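Local atomic coordinates of cytochrome cL (PDB entry 2D0W), a protein that probably accepts electrons from methanol dehydrogenase during methanol oxidation, carrying them on a covalently bound heme. Residues G46-G51 and L118-R123; D39-V44 and A163-S168; E3-T8 and K31-T36. All blocks are in the same frame, centred on the assembly; numbering follows the deposited sequence.

How the interactions relate
Interaction 3 comes first along the chain, joining the N-terminal tail to helix 28-36, and it closes before the other two open. Interaction 1 is nested inside the long loop that interaction 2 closes: the contact of helices 48-58 and 112-124 is a buried helix pairing of the cytochrome fold, and the C-terminal tail comes back to the loop leading into it. The centres of interactions 1 and 2 lie about 9 Å apart, and the C47-C165 disulfide joins the two contacts. The centre of interaction 3 is about 18 Å from that of interaction 2, yet F33 and Q32 of its helix touch D39 and P40. The N-terminal tail is thus held on helix 28-36 and the C-terminal tail on the loop that follows it.

Interaction 1 of 3, residues G46-G51 and L118-R123; sequences GCLPKG and LIAWIR
W121 lays the start of its side chain over the backbone of G51, at the helix crossing characteristic of the class I cytochrome c fold, where the helix before the heme-attachment motif meets the C-terminal helix of that fold. The helices come so close that G51 CA and L118 CA are 4.0 Å apart. A side chain at G51 would run into W121: a CB built in standard geometry would lie 2.9 Å from W121 CB, so glycine, with no CB, suits this close approach. The indole swings toward helix 48-58 because W121 CG stands opposite the backbone N (chi1 180°), which brings W121 CE3 within 3.8 Å of L48 O. Y55, F147 and W152 pack against the same ring. Replacing W121 by an alanine would probably open a gap between the helices and leave L48 and these aromatic rings without their shared neighbour. The CB of L118 points away from G51, and its side chain touches the heme, linking this packing to the cofactor. Leucine suits position 48 because its branched end reaches across to A120, whose small methyl group lets the backbone approach: L48 CD2 lies 3.6 Å from A120 O and 4.0 Å from A120 CB.

Interaction 2 of 3, residues D39-V44 and A163-S168; sequences DPYVEV and AQCKIS
P40 O and S168 N are joined by one water, which donates to P40 O at 2.6 Å and accepts from S168 N at 3.0 Å. The water carries the polar link between the tail and the loop, while the direct contacts beside it are van der Waals packing. There I167 lies alongside P40, both side chains pointing the same way, with I167 CG2 3.5 Å from P40 CB. The same methyl meets the Y41 ring obliquely. Isoleucine suits this place because CG2, set opposite its own carbonyl carbon, can touch both partners, with CG1 left between the backbone N and the carbonyl carbon. C165 SG comes over one face of Y41, 3.9 Å from the ring centroid, 18° off the ring normal and shifted toward the rim. Its disulfide to C47 holds it there, and the hydroxyl of Y41 is hydrogen-bonded to D113, so both ends of this sulfur-aromatic contact are anchored. Farther along, V44 presses its CG1 against the tail backbone, 3.5 Å from K166 O.

Local turns give the loop its shape. Proline, with its restricted phi, fits the second position of the type I turn from D39 to V42. D39 OD2 accepts from Y41 N at 3.0 Å (N-H...O angle 157°), the donor standing above the carboxylate plane. In the overlapping type II turn, from Y41 to V44, E43 adopts the positive phi (60°) of the third position, more often filled by glycine or asparagine; its carboxylate is hydrogen-bonded to H124. An Asx turn and two overlapping beta turns thus present P40, Y41 and V44 to a C-terminal tail tied by a disulfide to C47, with the C165 sulfur over the face of a tyrosine.

Interaction 3 of 3, residues E3-T8 and K31-T36; sequences EVFRNT and KQFMQT
E3 starts from CB, 3.7 Å from M34 O, and its chain then runs beside the end of helix 28-36, where the N-terminal tail, probably an addition to the class I cytochrome c core, docks in an extended, irregular course. CG remains near M34 O and approaches T36, and E3 CD lies 3.8 Å from T36 C. At the tip the two oxygens part company: E3 OE1 comes within 2.9 Å of T36 O, a meeting of two acceptors and not a hydrogen bond, whereas OE2 forms a salt bridge with K89. That lysine probably offsets part of the cost of a carboxylate beside carbonyl oxygens at a helix C-terminal end, consistent with glutamate at this place. The backbone supplies the firm polar link, E3 N donating to M34 O at 2.9 Å with an N-H...O angle of 156°.

Two residues farther on, F5 turns its ring inward. F5 CZ touches F33 CE2 at 3.6 Å, but the rings, although only 11° from parallel, are slid so far apart that they barely overlap. F92 of helix 88-97 packs on both, so phenylalanine at each position fills the apolar seam between the tail and two helices. Methionine completes the cluster with its flexible chain: M34 leaves the helix with its CB pointing away from the tail, and a bend at chi2 (-65°) helps bring the sulfur back to the phenylalanine. The result is an oblique Met-aromatic contact, with the two side chains crossing at about a right angle and M34 SD 3.7 Å from F5 CE2.

Interaction 1 of 3, residues G46-G51 and L118-R123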
loop_
_atom_site.group_PDB
_atom_site.type_symbol
_atom_site.label_atom_id
_atom_site.label_comp_id
_atom_site.label_asym_id
_atom_site.label_seq_id
_atom_site.Cartn_x
_atom_site.Cartn_y
_atom_site.Cartn_z
ATOM N N GLY A 46 7.300 9.163 -7.599
ATOM C CA GLY A 46 6.465 9.408 -8.778
ATOM C C GLY A 46 5.112 8.706 -8.684
ATOM O O GLY A 46 4.129 9.157 -9.256
ATOM N N CYS A 47 5.080 7.610 -7.928
ATOM C CA CYS A 47 3.876 6.787 -7.754
ATOM C C CYS A 47 2.930 7.279 -6.650
ATOM O O CYS A 47 1.795 6.814 -6.542
ATOM C CB CYS A 47 4.311 5.358 -7.445
ATOM S SG CYS A 47 5.419 4.759 -8.713
ATOM N N LEU A 48 3.412 8.217 -5.833
ATOM C CA LEU A 48 2.690 8.661 -4.622
ATOM C C LEU A 48 1.410 9.434 -4.792
ATOM O O LEU A 48 0.420 9.071 -4.141
ATOM C CB LEU A 48 3.622 9.326 -3.591
ATOM C CG LEU A 48 4.780 8.418 -3.149
ATOM C CD1 LEU A 48 5.761 9.204 -2.311
ATOM C CD2 LEU A 48 4.321 7.118 -2.455
ATOM N N PRO A 49 1.396 10.497 -5.648
ATOM C CA PRO A 49 0.112 11.192 -5.884
ATOM C C PRO A 49 -1.040 10.263 -6.284
ATOM O O PRO A 49 -2.162 10.422 -5.808
ATOM C CB PRO A 49 0.498 12.185 -7.000
ATOM C CG PRO A 49 1.981 12.431 -6.877
ATOM C CD PRO A 49 2.531 11.104 -6.394
ATOM N N LYS A 50 -0.782 9.345 -7.196
ATOM C CA LYS A 50 -1.816 8.406 -7.559
ATOM C C LYS A 50 -2.251 7.501 -6.372
ATOM O O LYS A 50 -3.466 7.340 -6.120
ATOM C CB LYS A 50 -1.460 7.597 -8.788
ATOM C CG LYS A 50 -2.550 6.585 -9.143
ATOM C CD LYS A 50 -3.559 7.204 -10.052
ATOM C CE LYS A 50 -4.789 6.297 -10.146
ATOM N NZ LYS A 50 -5.883 6.949 -10.906
ATOM N N GLY A 51 -1.290 7.000 -5.605
ATOM C CA GLY A 51 -1.626 6.214 -4.399
ATOM C C GLY A 51 -2.478 7.024 -3.464
ATOM O O GLY A 51 -3.485 6.533 -2.969
ATOM N N LEU A 118 -1.360 2.372 -4.233
ATOM C CA LEU A 118 -2.045 2.563 -2.938
ATOM C C LEU A 118 -1.141 2.112 -1.786
ATOM O O LEU A 118 -1.005 2.801 -0.775
ATOM C CB LEU A 118 -3.338 1.744 -2.915
ATOM C CG LEU A 118 -4.085 1.647 -1.577
ATOM C CD1 LEU A 118 -4.360 3.026 -0.967
ATOM C CD2 LEU A 118 -5.381 0.792 -1.777
ATOM N N ILE A 119 -0.559 0.932 -1.921
ATOM C CA ILE A 119 0.304 0.381 -0.841
ATOM C C ILE A 119 1.548 1.320 -0.664
ATOM O O ILE A 119 1.953 1.631 0.452
ATOM C CB ILE A 119 0.684 -1.052 -1.186
ATOM C CG1 ILE A 119 -0.511 -1.988 -0.976
ATOM C CG2 ILE A 119 1.925 -1.555 -0.375
ATOM C CD1 ILE A 119 -0.356 -3.436 -1.572
ATOM N N ALA A 120 2.121 1.812 -1.754
ATOM C CA ALA A 120 3.266 2.747 -1.662
ATOM C C ALA A 120 2.877 3.969 -0.874
ATOM O O ALA A 120 3.675 4.492 -0.088
ATOM C CB ALA A 120 3.767 3.178 -3.050
ATOM N N TRP A 121 1.645 4.439 -1.071
ATOM C CA TRP A 121 1.145 5.625 -0.300
ATOM C C TRP A 121 1.033 5.283 1.166
ATOM O O TRP A 121 1.428 6.082 2.000
ATOM C CB TRP A 121 -0.235 6.132 -0.772
ATOM C CG TRP A 121 -0.749 7.324 0.011
ATOM C CD1 TRP A 121 -1.893 7.395 0.787
ATOM C CD2 TRP A 121 -0.132 8.598 0.103
ATOM N NE1 TRP A 121 -2.020 8.653 1.335
ATOM C CE2 TRP A 121 -0.947 9.409 0.930
ATOM C CE3 TRP A 121 1.035 9.149 -0.442
ATOM C CZ2 TRP A 121 -0.616 10.747 1.239
ATOM C CZ3 TRP A 121 1.368 10.489 -0.119
ATOM C CH2 TRP A 121 0.534 11.256 0.711
ATOM N N ILE A 122 0.399 4.132 1.481
ATOM C CA ILE A 122 0.296 3.684 2.863
ATOM C C ILE A 122 1.663 3.602 3.556
ATOM O O ILE A 122 1.807 4.028 4.698
ATOM C CB ILE A 122 -0.505 2.330 2.998
ATOM C CG1 ILE A 122 -1.961 2.533 2.535
ATOM C CG2 ILE A 122 -0.381 1.766 4.442
ATOM C CD1 ILE A 122 -2.709 1.182 2.301
ATOM N N ARG A 123 2.672 3.069 2.876
ATOM C CA ARG A 123 4.033 3.050 3.453
ATOM C C ARG A 123 4.556 4.464 3.659
ATOM O O ARG A 123 5.238 4.747 4.671
ATOM C CB ARG A 123 5.018 2.251 2.588
ATOM C CG ARG A 123 4.591 0.753 2.341
ATOM C CD ARG A 123 4.241 0.117 3.661
ATOM N NE ARG A 123 4.123 -1.318 3.474
ATOM C CZ ARG A 123 3.619 -2.171 4.353
ATOM N NH1 ARG A 123 3.148 -1.757 5.499
ATOM N NH2 ARG A 123 3.586 -3.458 4.044
#

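Interaction 2 of 3, residues D39-V44 and A163-S168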
loop_
_atom_site.group_PDB
_atom_site.type_symbol
_atom_site.label_atom_id
_atom_site.label_comp_id
_atom_site.label_asym_id
_atom_site.label_seq_id
_atom_site.Cartn_x
_atom_site.Cartn_y
_atom_site.Cartn_z
ATOM N N ASP A 39 6.549 -4.948 -3.415
ATOM C CA ASP A 39 5.881 -3.901 -4.225
ATOM C C ASP A 39 6.946 -2.915 -4.614
ATOM O O ASP A 39 7.415 -2.164 -3.740
ATOM C CB ASP A 39 4.845 -3.182 -3.360
ATOM C CG ASP A 39 4.161 -2.023 -4.069
ATOM O OD1 ASP A 39 3.192 -1.457 -3.477
ATOM O OD2 ASP A 39 4.529 -1.662 -5.219
ATOM N N PRO A 40 7.339 -2.899 -5.905
ATOM C CA PRO A 40 8.451 -2.029 -6.376
ATOM C C PRO A 40 8.139 -0.548 -6.506
ATOM O O PRO A 40 9.046 0.268 -6.808
ATOM C CB PRO A 40 8.802 -2.612 -7.729
ATOM C CG PRO A 40 7.533 -3.301 -8.176
ATOM C CD PRO A 40 6.777 -3.723 -6.993
ATOM N N TYR A 41 6.887 -0.169 -6.240
ATOM C CA TYR A 41 6.562 1.257 -6.195
ATOM C C TYR A 41 6.835 1.906 -4.854
ATOM O O TYR A 41 6.688 3.128 -4.701
ATOM C CB TYR A 41 5.094 1.491 -6.553
ATOM C CG TYR A 41 4.702 1.212 -7.984
ATOM C CD1 TYR A 41 5.624 1.359 -9.044
ATOM C CD2 TYR A 41 3.420 0.833 -8.285
ATOM C CE1 TYR A 41 5.243 1.137 -10.364
ATOM C CE2 TYR A 41 3.022 0.601 -9.616
ATOM C CZ TYR A 41 3.942 0.770 -10.655
ATOM O OH TYR A 41 3.550 0.537 -11.964
ATOM N N VAL A 42 7.161 1.108 -3.855
ATOM C CA VAL A 42 7.371 1.638 -2.497
ATOM C C VAL A 42 8.495 2.669 -2.529
ATOM O O VAL A 42 9.568 2.428 -3.112
ATOM C CB VAL A 42 7.580 0.473 -1.469
ATOM C CG1 VAL A 42 8.136 0.923 -0.120
ATOM C CG2 VAL A 42 6.233 -0.238 -1.179
ATOM N N GLU A 43 8.209 3.835 -1.962
ATOM C CA GLU A 43 9.155 4.951 -1.906
ATOM C C GLU A 43 9.633 5.495 -3.276
ATOM O O GLU A 43 10.679 6.162 -3.357
ATOM C CB GLU A 43 10.319 4.641 -0.928
ATOM C CG GLU A 43 9.972 4.790 0.558
ATOM C CD GLU A 43 9.255 6.107 0.878
ATOM O OE1 GLU A 43 9.918 7.168 0.950
ATOM O OE2 GLU A 43 8.010 6.088 1.064
ATOM N N VAL A 44 8.895 5.181 -4.344
ATOM C CA VAL A 44 9.100 5.855 -5.636
ATOM C C VAL A 44 8.202 7.085 -5.602
ATOM O O VAL A 44 6.960 6.963 -5.713
ATOM C CB VAL A 44 8.734 4.954 -6.867
ATOM C CG1 VAL A 44 8.975 5.696 -8.191
ATOM C CG2 VAL A 44 9.459 3.620 -6.846
ATOM N N ALA A 163 7.431 13.728 -11.206
ATOM C CA ALA A 163 8.286 12.579 -11.372
ATOM C C ALA A 163 7.537 11.417 -12.001
ATOM O O ALA A 163 6.276 11.368 -12.002
ATOM C CB ALA A 163 8.876 12.164 -10.028
ATOM N N GLN A 164 8.319 10.482 -12.528
ATOM C CA GLN A 164 7.768 9.325 -13.217
ATOM C C GLN A 164 7.490 8.236 -12.222
ATOM O O GLN A 164 8.253 8.014 -11.298
ATOM C CB GLN A 164 8.742 8.780 -14.261
ATOM C CG GLN A 164 9.156 9.770 -15.326
ATOM C CD GLN A 164 9.992 9.103 -16.417
ATOM O OE1 GLN A 164 10.685 8.109 -16.174
ATOM N NE2 GLN A 164 9.919 9.644 -17.627
ATOM N N CYS A 165 6.385 7.551 -12.418
ATOM C CA CYS A 165 6.138 6.365 -11.662
ATOM C C CYS A 165 6.626 5.231 -12.530
ATOM O O CYS A 165 6.009 4.895 -13.527
ATOM C CB CYS A 165 4.668 6.227 -11.333
ATOM S SG CYS A 165 4.290 4.710 -10.427
ATOM N N LYS A 166 7.777 4.694 -12.163
ATOM C CA LYS A 166 8.398 3.556 -12.851
ATOM C C LYS A 166 9.190 2.841 -11.780
ATOM O O LYS A 166 9.588 3.464 -10.804
ATOM C CB LYS A 166 9.326 4.040 -13.973
ATOM C CG LYS A 166 10.597 4.768 -13.473
ATOM C CD LYS A 166 11.286 5.599 -14.552
ATOM C CE LYS A 166 12.016 4.710 -15.588
ATOM N NZ LYS A 166 12.804 5.509 -16.596
ATOM N N ILE A 167 9.399 1.544 -11.942
ATOM C CA ILE A 167 10.220 0.773 -11.000
ATOM C C ILE A 167 11.709 0.975 -11.318
ATOM O O ILE A 167 12.049 1.597 -12.326
ATOM C CB ILE A 167 9.848 -0.741 -10.994
ATOM C CG1 ILE A 167 10.295 -1.428 -12.291
ATOM C CG2 ILE A 167 8.332 -0.922 -10.772
ATOM C CD1 ILE A 167 9.672 -2.811 -12.503
ATOM N N SER A 168 12.581 0.467 -10.449
ATOM C CA SER A 168 14.031 0.478 -10.695
ATOM C C SER A 168 14.449 -0.813 -11.401
ATOM O O SER A 168 14.897 -1.782 -10.787
ATOM C CB SER A 168 14.802 0.645 -9.385
ATOM O OG SER A 168 14.478 -0.416 -8.497
HETATM O O HOH W 1 11.552 0.193 -7.604
#

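Interaction 3 of 3, residues E3-T8 and K31-T36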
loop_
_atom_site.group_PDB
_atom_site.type_symbol
_atom_site.label_atom_id
_atom_site.label_comp_id
_atom_site.label_asym_id
_atom_site.label_seq_id
_atom_site.Cartn_x
_atom_site.Cartn_y
_atom_site.Cartn_z
ATOM N N GLU A 3 3.486 -16.071 -5.812
ATOM C CA GLU A 3 2.883 -16.033 -4.492
ATOM C C GLU A 3 1.527 -16.720 -4.504
ATOM O O GLU A 3 0.822 -16.740 -5.508
ATOM C CB GLU A 3 2.685 -14.584 -4.051
ATOM C CG GLU A 3 3.958 -13.760 -3.951
ATOM C CD GLU A 3 4.873 -14.209 -2.833
ATOM O OE1 GLU A 3 6.084 -14.091 -3.017
ATOM O OE2 GLU A 3 4.421 -14.670 -1.760
ATOM N N VAL A 4 1.167 -17.272 -3.358
ATOM C CA VAL A 4 -0.189 -17.703 -3.108
ATOM C C VAL A 4 -0.792 -16.709 -2.104
ATOM O O VAL A 4 -0.225 -16.491 -1.047
ATOM C CB VAL A 4 -0.213 -19.135 -2.548
ATOM C CG1 VAL A 4 -1.633 -19.514 -2.157
ATOM C CG2 VAL A 4 0.408 -20.137 -3.585
ATOM N N PHE A 5 -1.909 -16.086 -2.453
ATOM C CA PHE A 5 -2.499 -15.072 -1.556
ATOM C C PHE A 5 -3.644 -15.641 -0.752
ATOM O O PHE A 5 -4.449 -16.400 -1.288
ATOM C CB PHE A 5 -2.940 -13.850 -2.342
ATOM C CG PHE A 5 -1.820 -13.205 -3.112
ATOM C CD1 PHE A 5 -0.895 -12.424 -2.462
ATOM C CD2 PHE A 5 -1.668 -13.433 -4.495
ATOM C CE1 PHE A 5 0.174 -11.827 -3.164
ATOM C CE2 PHE A 5 -0.638 -12.847 -5.209
ATOM C CZ PHE A 5 0.301 -12.054 -4.549
ATOM N N ARG A 6 -3.677 -15.302 0.540
ATOM C CA ARG A 6 -4.667 -15.832 1.488
ATOM C C ARG A 6 -5.325 -14.735 2.301
ATOM O O ARG A 6 -4.702 -13.730 2.677
ATOM C CB ARG A 6 -4.046 -16.902 2.423
ATOM C CG ARG A 6 -3.501 -18.147 1.704
ATOM C CD ARG A 6 -3.528 -19.414 2.569
ATOM N NE ARG A 6 -3.412 -20.634 1.757
ATOM C CZ ARG A 6 -4.441 -21.312 1.247
ATOM N NH1 ARG A 6 -5.686 -20.909 1.459
ATOM N NH2 ARG A 6 -4.228 -22.405 0.518
ATOM N N ASN A 7 -6.572 -14.971 2.648
ATOM C CA ASN A 7 -7.265 -14.061 3.522
ATOM C C ASN A 7 -6.547 -13.873 4.887
ATOM O O ASN A 7 -6.280 -14.837 5.606
ATOM C CB ASN A 7 -8.714 -14.541 3.688
ATOM C CG ASN A 7 -9.579 -13.531 4.409
ATOM O OD1 ASN A 7 -10.402 -12.902 3.789
ATOM N ND2 ASN A 7 -9.388 -13.371 5.713
ATOM N N THR A 8 -6.238 -12.615 5.204
ATOM C CA THR A 8 -5.628 -12.199 6.483
ATOM C C THR A 8 -6.235 -12.861 7.737
ATOM O O THR A 8 -5.494 -13.395 8.605
ATOM C CB THR A 8 -5.617 -10.665 6.577
ATOM O OG1 THR A 8 -4.688 -10.184 5.612
ATOM C CG2 THR A 8 -5.119 -10.173 7.891
ATOM N N LYS A 31 3.968 -7.663 -12.354
ATOM C CA LYS A 31 4.561 -8.947 -12.661
ATOM C C LYS A 31 5.573 -9.302 -11.606
ATOM O O LYS A 31 5.588 -10.431 -11.142
ATOM C CB LYS A 31 5.103 -9.003 -14.091
ATOM C CG LYS A 31 3.951 -9.087 -15.097
ATOM C CD LYS A 31 4.373 -8.927 -16.551
ATOM C CE LYS A 31 4.533 -10.288 -17.212
ATOM N NZ LYS A 31 4.679 -10.194 -18.711
ATOM N N GLN A 32 6.372 -8.331 -11.159
ATOM C CA GLN A 32 7.317 -8.631 -10.069
ATOM C C GLN A 32 6.602 -8.931 -8.758
ATOM O O GLN A 32 6.983 -9.878 -8.019
ATOM C CB GLN A 32 8.340 -7.515 -9.843
ATOM C CG GLN A 32 9.239 -7.817 -8.651
ATOM C CD GLN A 32 9.785 -6.570 -7.960
ATOM O OE1 GLN A 32 10.351 -5.702 -8.609
ATOM N NE2 GLN A 32 9.624 -6.492 -6.625
ATOM N N PHE A 33 5.581 -8.124 -8.455
ATOM C CA PHE A 33 4.809 -8.358 -7.211
ATOM C C PHE A 33 4.147 -9.738 -7.194
ATOM O O PHE A 33 4.199 -10.418 -6.170
ATOM C CB PHE A 33 3.796 -7.224 -6.877
ATOM C CG PHE A 33 3.025 -7.482 -5.606
ATOM C CD1 PHE A 33 3.568 -7.154 -4.370
ATOM C CD2 PHE A 33 1.791 -8.157 -5.655
ATOM C CE1 PHE A 33 2.893 -7.479 -3.188
ATOM C CE2 PHE A 33 1.099 -8.493 -4.490
ATOM C CZ PHE A 33 1.622 -8.158 -3.283
ATOM N N MET A 34 3.562 -10.179 -8.316
ATOM C CA MET A 34 2.871 -11.495 -8.318
ATOM C C MET A 34 3.819 -12.683 -8.120
ATOM O O MET A 34 3.409 -13.740 -7.617
ATOM C CB MET A 34 2.021 -11.690 -9.568
ATOM C CG MET A 34 0.914 -10.667 -9.693
ATOM S SD MET A 34 -0.283 -10.846 -8.346
ATOM C CE MET A 34 -0.564 -9.154 -7.880
ATOM N N GLN A 35 5.076 -12.477 -8.500
ATOM C CA GLN A 35 6.159 -13.442 -8.332
ATOM C C GLN A 35 6.846 -13.399 -6.960
ATOM O O GLN A 35 7.115 -14.436 -6.361
ATOM C CB GLN A 35 7.228 -13.175 -9.393
ATOM C CG GLN A 35 8.578 -13.882 -9.118
ATOM C CD GLN A 35 9.585 -13.650 -10.233
ATOM O OE1 GLN A 35 9.913 -14.568 -10.984
ATOM N NE2 GLN A 35 10.041 -12.416 -10.368
ATOM N N THR A 36 7.118 -12.184 -6.502
ATOM C CA THR A 36 7.997 -11.875 -5.362
ATOM C C THR A 36 7.272 -11.513 -4.060
ATOM O O THR A 36 7.797 -11.752 -2.971
ATOM C CB THR A 36 8.927 -10.692 -5.776
ATOM O OG1 THR A 36 9.906 -11.189 -6.689
ATOM C CG2 THR A 36 9.684 -10.084 -4.619
HETATM O O HOH W 2 1.198 -14.696 -7.747
#